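Long-range contacts in Wnt inhibitor of Dorsal protein (Drosophila melanogaster, PDB 4KRR), which probably acts as a secreted Wnt ligand that binds frizzled receptors and signals to the nucleus, and is seen here as its N-terminal domain and linker: residues L16-Q24 with C34-N43; M168-A178 with I189-D199. One frame throughout, in Å; residues are numbered along the deposited sequence.

Contact 1. Residues L16-Q24 with C34-N43; sequences LKQALDSCQ and CPSQDFVQKN
C23 and C34 are joined covalently, SG to SG at 2.0 Å, which ties helix 8-26 to the loop that leads into helix 36-44. Both side chains leave the backbone toward the other segment, each with its sulfur anti to its own backbone N (chi1 -180° for C23), and the sulfurs meet between them. With a chi3 of 119° the bridge is opened beyond the usual right angle.

Apolar packing centres on F39, whose ring is a knob in the hole formed by L16, A19, L20 and C23. The CA of L20 lies over one face of the ring, 4.0 Å from its centroid, a CH-pi contact, while L20 CD1 comes round to F39 CD2 at 3.6 Å. At the far end of the ring, F39 CZ meets A19 CB at 3.8 Å; the small alanine lets the aromatic group come close to the helix backbone. C23 SG approaches obliquely, nearest F39 CD1 at 3.6 Å, a Cys sulfur-aromatic contact. Farther along, L16 CD2 slides past the amide of N43, whose ND2 is hydrogen-bonded to S62 of helix 53-75, the helix that also touches A19, C23 and F39.

The polar part is slight: the extended side chain of Q24 gives one weak hydrogen bond, NE2 to C34 O at 3.3 Å, at the partly exposed end.

Covalent and apolar forces therefore dominate. The axes of 16-24 and 36-43 run at 134° to each other, 10.9 Å apart at closest, a spacing filled by the phenylalanine, while the disulfide fixes one end of the pair, as suits a secreted protein.

Contact 2. Residues M168-A178 with I189-D199; sequences MYDDAIQLEGA and IPLDSLVFMQD
I173 and Q174 pair with V195 and F196 in a short parallel two-stranded sheet. Three backbone bonds make the ladder: I173 N gives a nearly straight bond to L194 O (2.9 Å, 169°), F196 N returns one to I173 O, and L175 N reaches F196 O at 2.8 Å.

Q174 and F196 share one face of this sheet. The glutamine CB lies over the phenyl face, 3.9 Å from the centroid, and its chain runs on across the ring, extended beyond a CG that is anti to the backbone N (chi1 -171°). The amide, its plane turned 73° from the D199 carboxylate, thus reaches past the aromatic group: Q174 NE2 meets D199 OD1 at 2.7 Å, within the amide plane but from above the carboxylate plane, and the same nitrogen gives a weak bond to M197 O. A172 CB touches the ring's edge. V195 and I173 lie on the other face; L175 CD1 rests on V195 CB, and L175 CD2 meets I189 CD1 tip to tip at 3.9 Å; branched aliphatic residues suit this greasy patch.

Where helix 158-170 ends, M168 CB packs on L194 CD1 at 3.7 Å. One water joins M168 O to L194 N, and a second spans D171 O and S193 OG, linking the segments ahead of the paired strands.

Farther out, helix 53-75 packs on L194 and F196 through V56, and N118 accepts a bond from V195 N.

Backbone bonding sets the register, then, while the polar grip of Q174 on D199 probably stiffens the exposed end of the pair and the aliphatic contacts pack beside V195, which meets helix 113-127 through H117.

Contact 1 closes before contact 2 opens along the chain. Their centres lie about 21 Å apart and their nearest atoms about 9 Å apart, so they do not touch. Helix 53-75 is shared by both contacts and so connects them. Helix 158-170 is a second connection: F158 meets Q18 and S22 of 16-24, A162 meets S22, and the same helix ends within 168-178. The two fastenings differ, a disulfide from a helix to the loop before the next helix in one and a parallel strand pair with waters in the other. Neither contains residues of the sodium site, formed by C74, I79 and C82.

Contact 1. Residues L16-Q24 with C34-N43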
# COMPACT_ATOMS: atom_id res chain seq x y z
N LEU A 16 4.19 -8.83 -0.60
CA LEU A 16 3.82 -9.41 0.69
C LEU A 16 5.02 -9.59 1.62
O LEU A 16 4.89 -9.48 2.83
CB LEU A 16 3.08 -10.74 0.50
CG LEU A 16 1.73 -10.65 -0.21
CD1 LEU A 16 1.04 -12.00 -0.23
CD2 LEU A 16 0.85 -9.60 0.44
N LYS A 17 6.18 -9.88 1.04
CA LYS A 17 7.40 -9.99 1.84
C LYS A 17 7.75 -8.64 2.46
O LYS A 17 8.06 -8.56 3.65
CB LYS A 17 8.56 -10.51 1.00
CG LYS A 17 9.87 -10.67 1.77
CD LYS A 17 10.99 -11.18 0.88
CE LYS A 17 12.30 -11.28 1.64
NZ LYS A 17 13.40 -11.80 0.78
N GLN A 18 7.68 -7.60 1.64
CA GLN A 18 7.94 -6.24 2.11
C GLN A 18 6.90 -5.82 3.14
O GLN A 18 7.22 -5.21 4.16
CB GLN A 18 7.95 -5.26 0.93
CG GLN A 18 8.06 -3.80 1.32
CD GLN A 18 9.37 -3.46 2.01
OE1 GLN A 18 9.44 -3.40 3.24
NE2 GLN A 18 10.41 -3.24 1.22
N ALA A 19 5.64 -6.16 2.86
CA ALA A 19 4.53 -5.81 3.74
C ALA A 19 4.68 -6.49 5.10
O ALA A 19 4.43 -5.87 6.13
CB ALA A 19 3.21 -6.19 3.09
N LEU A 20 5.08 -7.75 5.09
CA LEU A 20 5.30 -8.51 6.32
C LEU A 20 6.40 -7.90 7.18
O LEU A 20 6.26 -7.79 8.40
CB LEU A 20 5.62 -9.97 6.01
CG LEU A 20 5.96 -10.86 7.21
CD1 LEU A 20 4.80 -10.93 8.19
CD2 LEU A 20 6.37 -12.25 6.75
N ASP A 21 7.50 -7.50 6.55
CA ASP A 21 8.62 -6.91 7.27
C ASP A 21 8.22 -5.60 7.94
O ASP A 21 8.60 -5.33 9.08
CB ASP A 21 9.82 -6.69 6.36
CG ASP A 21 10.44 -7.99 5.89
OD1 ASP A 21 10.19 -9.03 6.54
OD2 ASP A 21 11.19 -7.97 4.89
N SER A 22 7.43 -4.79 7.22
CA SER A 22 6.97 -3.52 7.75
C SER A 22 5.96 -3.74 8.88
O SER A 22 5.95 -3.02 9.88
CB SER A 22 6.35 -2.67 6.64
OG SER A 22 7.32 -2.30 5.68
N CYS A 23 5.12 -4.75 8.70
CA CYS A 23 4.10 -5.10 9.68
C CYS A 23 4.73 -5.59 10.99
O CYS A 23 4.34 -5.16 12.07
CB CYS A 23 3.17 -6.18 9.10
SG CYS A 23 1.84 -6.72 10.19
N GLN A 24 5.70 -6.49 10.88
CA GLN A 24 6.36 -7.04 12.06
C GLN A 24 7.21 -6.00 12.77
O GLN A 24 7.41 -6.07 13.98
CB GLN A 24 7.21 -8.26 11.68
CG GLN A 24 6.39 -9.46 11.23
CD GLN A 24 7.21 -10.72 11.04
OE1 GLN A 24 8.38 -10.66 10.65
NE2 GLN A 24 6.61 -11.86 11.32
N CYS A 34 2.01 -8.89 14.91
CA CYS A 34 2.00 -9.32 13.51
C CYS A 34 2.74 -10.64 13.29
O CYS A 34 3.73 -10.68 12.55
CB CYS A 34 2.60 -8.22 12.62
SG CYS A 34 2.49 -8.52 10.84
N PRO A 35 2.28 -11.72 13.94
CA PRO A 35 2.96 -13.01 13.72
C PRO A 35 2.82 -13.45 12.27
O PRO A 35 1.74 -13.30 11.69
CB PRO A 35 2.21 -13.97 14.65
CG PRO A 35 0.88 -13.35 14.84
CD PRO A 35 1.11 -11.86 14.82
N SER A 36 3.90 -13.98 11.70
CA SER A 36 3.93 -14.34 10.28
C SER A 36 2.79 -15.28 9.88
O SER A 36 2.24 -15.15 8.79
CB SER A 36 5.28 -14.96 9.92
OG SER A 36 5.60 -16.04 10.78
N GLN A 37 2.45 -16.21 10.76
CA GLN A 37 1.39 -17.17 10.49
C GLN A 37 0.06 -16.46 10.27
O GLN A 37 -0.65 -16.74 9.30
CB GLN A 37 1.28 -18.18 11.62
N ASP A 38 -0.27 -15.54 11.17
CA ASP A 38 -1.53 -14.81 11.08
C ASP A 38 -1.54 -13.82 9.93
O ASP A 38 -2.58 -13.60 9.30
CB ASP A 38 -1.82 -14.09 12.40
CG ASP A 38 -3.21 -13.48 12.43
OD1 ASP A 38 -4.15 -14.12 11.90
OD2 ASP A 38 -3.38 -12.37 12.98
N PHE A 39 -0.39 -13.21 9.66
CA PHE A 39 -0.28 -12.23 8.58
C PHE A 39 -0.56 -12.89 7.23
O PHE A 39 -1.31 -12.37 6.41
CB PHE A 39 1.11 -11.59 8.57
CG PHE A 39 1.29 -10.55 7.49
CD1 PHE A 39 0.94 -9.23 7.72
CD2 PHE A 39 1.81 -10.90 6.25
CE1 PHE A 39 1.10 -8.28 6.73
CE2 PHE A 39 1.97 -9.95 5.26
CZ PHE A 39 1.62 -8.63 5.51
N VAL A 40 0.07 -14.04 7.01
CA VAL A 40 -0.10 -14.79 5.77
C VAL A 40 -1.54 -15.29 5.61
O VAL A 40 -2.12 -15.21 4.54
CB VAL A 40 0.88 -15.97 5.69
CG1 VAL A 40 0.55 -16.88 4.51
CG2 VAL A 40 2.31 -15.46 5.58
N GLN A 41 -2.10 -15.81 6.70
CA GLN A 41 -3.46 -16.35 6.68
C GLN A 41 -4.50 -15.26 6.43
O GLN A 41 -5.50 -15.48 5.75
CB GLN A 41 -3.75 -17.10 7.98
CG GLN A 41 -5.21 -17.49 8.19
CD GLN A 41 -5.72 -18.50 7.18
OE1 GLN A 41 -6.92 -18.59 6.92
NE2 GLN A 41 -4.80 -19.29 6.61
N LYS A 42 -4.25 -14.07 6.97
CA LYS A 42 -5.10 -12.91 6.72
C LYS A 42 -5.06 -12.51 5.24
O LYS A 42 -6.03 -11.98 4.71
CB LYS A 42 -4.70 -11.72 7.59
CG LYS A 42 -5.21 -11.78 9.02
CD LYS A 42 -4.92 -10.47 9.76
CE LYS A 42 -5.33 -10.53 11.22
NZ LYS A 42 -6.78 -10.83 11.38
N ASN A 43 -3.94 -12.76 4.58
CA ASN A 43 -3.81 -12.44 3.17
C ASN A 43 -4.34 -13.55 2.26
O ASN A 43 -4.78 -13.28 1.14
CB ASN A 43 -2.36 -12.09 2.81
CG ASN A 43 -2.05 -10.62 3.03
OD1 ASN A 43 -2.81 -9.75 2.61
ND2 ASN A 43 -0.93 -10.35 3.69

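Contact 2. Residues M168-A178 with I189-D199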
# COMPACT_ATOMS: atom_id res chain seq x y z
N MET A 168 -2.81 5.81 10.35
CA MET A 168 -4.19 5.65 9.92
C MET A 168 -4.85 4.47 10.61
O MET A 168 -6.05 4.50 10.90
CB MET A 168 -4.26 5.49 8.40
CG MET A 168 -4.39 6.80 7.65
SD MET A 168 -4.32 6.59 5.87
CE MET A 168 -2.58 6.29 5.66
N TYR A 169 -4.07 3.43 10.88
CA TYR A 169 -4.53 2.30 11.69
C TYR A 169 -4.91 2.78 13.09
O TYR A 169 -5.92 2.34 13.64
CB TYR A 169 -3.45 1.22 11.74
CG TYR A 169 -3.58 0.21 12.87
CD1 TYR A 169 -4.38 -0.92 12.74
CD2 TYR A 169 -2.87 0.39 14.05
CE1 TYR A 169 -4.47 -1.84 13.78
CE2 TYR A 169 -2.96 -0.52 15.09
CZ TYR A 169 -3.77 -1.64 14.95
OH TYR A 169 -3.85 -2.54 15.99
N ASP A 170 -4.10 3.67 13.66
CA ASP A 170 -4.36 4.20 14.99
C ASP A 170 -5.62 5.06 15.02
O ASP A 170 -6.35 5.07 16.02
CB ASP A 170 -3.18 5.04 15.49
CG ASP A 170 -1.92 4.22 15.73
OD1 ASP A 170 -2.03 2.99 15.92
OD2 ASP A 170 -0.83 4.82 15.75
N ASP A 171 -5.86 5.79 13.94
CA ASP A 171 -6.96 6.75 13.89
C ASP A 171 -8.17 6.21 13.12
O ASP A 171 -9.03 6.98 12.70
CB ASP A 171 -6.49 8.06 13.25
CG ASP A 171 -5.40 8.73 14.05
OD1 ASP A 171 -5.42 8.64 15.30
OD2 ASP A 171 -4.51 9.36 13.44
N ALA A 172 -8.22 4.90 12.95
CA ALA A 172 -9.29 4.26 12.19
C ALA A 172 -10.66 4.47 12.83
O ALA A 172 -10.78 4.56 14.06
CB ALA A 172 -9.01 2.78 12.01
N ILE A 173 -11.70 4.54 12.00
CA ILE A 173 -13.06 4.75 12.48
C ILE A 173 -13.84 3.45 12.51
O ILE A 173 -13.88 2.71 11.51
CB ILE A 173 -13.82 5.75 11.59
CG1 ILE A 173 -13.01 7.04 11.43
CG2 ILE A 173 -15.20 6.03 12.16
CD1 ILE A 173 -13.63 8.02 10.45
N GLN A 174 -14.47 3.16 13.64
CA GLN A 174 -15.30 1.97 13.75
C GLN A 174 -16.72 2.26 13.29
O GLN A 174 -17.32 3.27 13.66
CB GLN A 174 -15.31 1.42 15.17
CG GLN A 174 -15.99 0.07 15.29
CD GLN A 174 -15.68 -0.62 16.61
OE1 GLN A 174 -15.08 -0.04 17.50
NE2 GLN A 174 -16.10 -1.88 16.73
N LEU A 175 -17.26 1.36 12.47
CA LEU A 175 -18.59 1.52 11.91
C LEU A 175 -19.57 0.57 12.59
O LEU A 175 -19.25 -0.59 12.85
CB LEU A 175 -18.58 1.27 10.41
CG LEU A 175 -17.59 2.09 9.58
CD1 LEU A 175 -17.70 1.72 8.11
CD2 LEU A 175 -17.83 3.58 9.79
N GLU A 176 -20.77 1.07 12.87
CA GLU A 176 -21.82 0.25 13.45
C GLU A 176 -23.03 0.21 12.52
O GLU A 176 -23.48 1.25 12.04
CB GLU A 176 -22.21 0.78 14.83
CG GLU A 176 -23.24 -0.07 15.54
CD GLU A 176 -23.56 0.46 16.93
OE1 GLU A 176 -22.91 1.44 17.36
OE2 GLU A 176 -24.45 -0.11 17.59
N GLY A 177 -23.54 -0.99 12.26
CA GLY A 177 -24.68 -1.15 11.37
C GLY A 177 -24.29 -1.06 9.91
O GLY A 177 -25.15 -0.89 9.04
N ALA A 178 -23.00 -1.17 9.63
CA ALA A 178 -22.51 -1.08 8.26
C ALA A 178 -22.71 -2.40 7.51
O ALA A 178 -22.71 -3.47 8.11
CB ALA A 178 -21.04 -0.68 8.24
N ILE A 189 -17.43 9.57 4.29
CA ILE A 189 -16.29 9.33 5.16
C ILE A 189 -15.03 9.82 4.47
O ILE A 189 -14.80 9.51 3.31
CB ILE A 189 -16.16 7.83 5.51
CG1 ILE A 189 -17.38 7.36 6.29
CG2 ILE A 189 -14.88 7.57 6.31
CD1 ILE A 189 -17.30 5.92 6.75
N PRO A 190 -14.21 10.62 5.19
CA PRO A 190 -12.97 11.17 4.63
C PRO A 190 -12.06 10.10 4.05
O PRO A 190 -11.97 8.99 4.59
CB PRO A 190 -12.31 11.84 5.85
CG PRO A 190 -13.04 11.31 7.05
CD PRO A 190 -14.43 11.05 6.58
N LEU A 191 -11.39 10.43 2.95
CA LEU A 191 -10.57 9.47 2.22
C LEU A 191 -9.22 9.22 2.89
O LEU A 191 -8.43 8.40 2.43
CB LEU A 191 -10.37 9.94 0.78
CG LEU A 191 -10.29 8.85 -0.29
CD1 LEU A 191 -11.58 8.03 -0.31
CD2 LEU A 191 -10.02 9.46 -1.66
N ASP A 192 -8.95 9.94 3.98
CA ASP A 192 -7.71 9.74 4.72
C ASP A 192 -7.97 8.99 6.02
O ASP A 192 -7.12 8.93 6.91
CB ASP A 192 -7.02 11.08 5.00
CG ASP A 192 -7.85 11.99 5.88
OD1 ASP A 192 -9.08 11.81 5.94
OD2 ASP A 192 -7.27 12.90 6.52
N SER A 193 -9.16 8.40 6.13
CA SER A 193 -9.53 7.60 7.29
C SER A 193 -9.86 6.17 6.90
O SER A 193 -10.73 5.93 6.07
CB SER A 193 -10.71 8.23 8.03
OG SER A 193 -10.39 9.50 8.56
N LEU A 194 -9.15 5.22 7.50
CA LEU A 194 -9.49 3.81 7.35
C LEU A 194 -10.69 3.49 8.22
O LEU A 194 -10.91 4.13 9.25
CB LEU A 194 -8.31 2.93 7.75
CG LEU A 194 -7.04 3.00 6.90
CD1 LEU A 194 -5.89 2.29 7.60
CD2 LEU A 194 -7.29 2.38 5.53
N VAL A 195 -11.48 2.50 7.81
CA VAL A 195 -12.64 2.10 8.60
C VAL A 195 -12.61 0.61 8.90
O VAL A 195 -12.09 -0.19 8.12
CB VAL A 195 -13.97 2.46 7.89
CG1 VAL A 195 -14.10 3.97 7.73
CG2 VAL A 195 -14.07 1.77 6.54
N PHE A 196 -13.17 0.24 10.05
CA PHE A 196 -13.35 -1.16 10.40
C PHE A 196 -14.72 -1.33 11.06
O PHE A 196 -15.38 -0.34 11.38
CB PHE A 196 -12.23 -1.68 11.31
CG PHE A 196 -12.19 -1.04 12.67
CD1 PHE A 196 -11.62 0.21 12.85
CD2 PHE A 196 -12.70 -1.70 13.77
CE1 PHE A 196 -11.58 0.80 14.10
CE2 PHE A 196 -12.66 -1.12 15.03
CZ PHE A 196 -12.10 0.13 15.19
N MET A 197 -15.13 -2.57 11.26
CA MET A 197 -16.48 -2.85 11.75
C MET A 197 -16.50 -3.65 13.04
O MET A 197 -17.29 -3.37 13.94
CB MET A 197 -17.28 -3.57 10.66
CG MET A 197 -17.46 -2.74 9.39
SD MET A 197 -17.98 -3.70 7.95
CE MET A 197 -19.50 -4.43 8.55
N GLN A 198 -15.62 -4.64 13.14
CA GLN A 198 -15.65 -5.56 14.27
C GLN A 198 -14.63 -5.20 15.34
O GLN A 198 -13.57 -4.65 15.05
CB GLN A 198 -15.39 -6.99 13.79
CG GLN A 198 -15.63 -8.07 14.84
CD GLN A 198 -17.09 -8.44 14.97
OE1 GLN A 198 -17.50 -9.04 15.95
NE2 GLN A 198 -17.88 -8.08 13.96
N ASP A 199 -14.97 -5.50 16.59
CA ASP A 199 -14.02 -5.38 17.68
C ASP A 199 -12.91 -6.41 17.53
O ASP A 199 -13.09 -7.44 16.89
CB ASP A 199 -14.71 -5.56 19.04
CG ASP A 199 -15.47 -4.33 19.48
OD1 ASP A 199 -15.20 -3.24 18.93
OD2 ASP A 199 -16.33 -4.45 20.37
O HOH W 1 -7.77 6.17 9.66
O HOH W 2 -9.31 8.72 10.97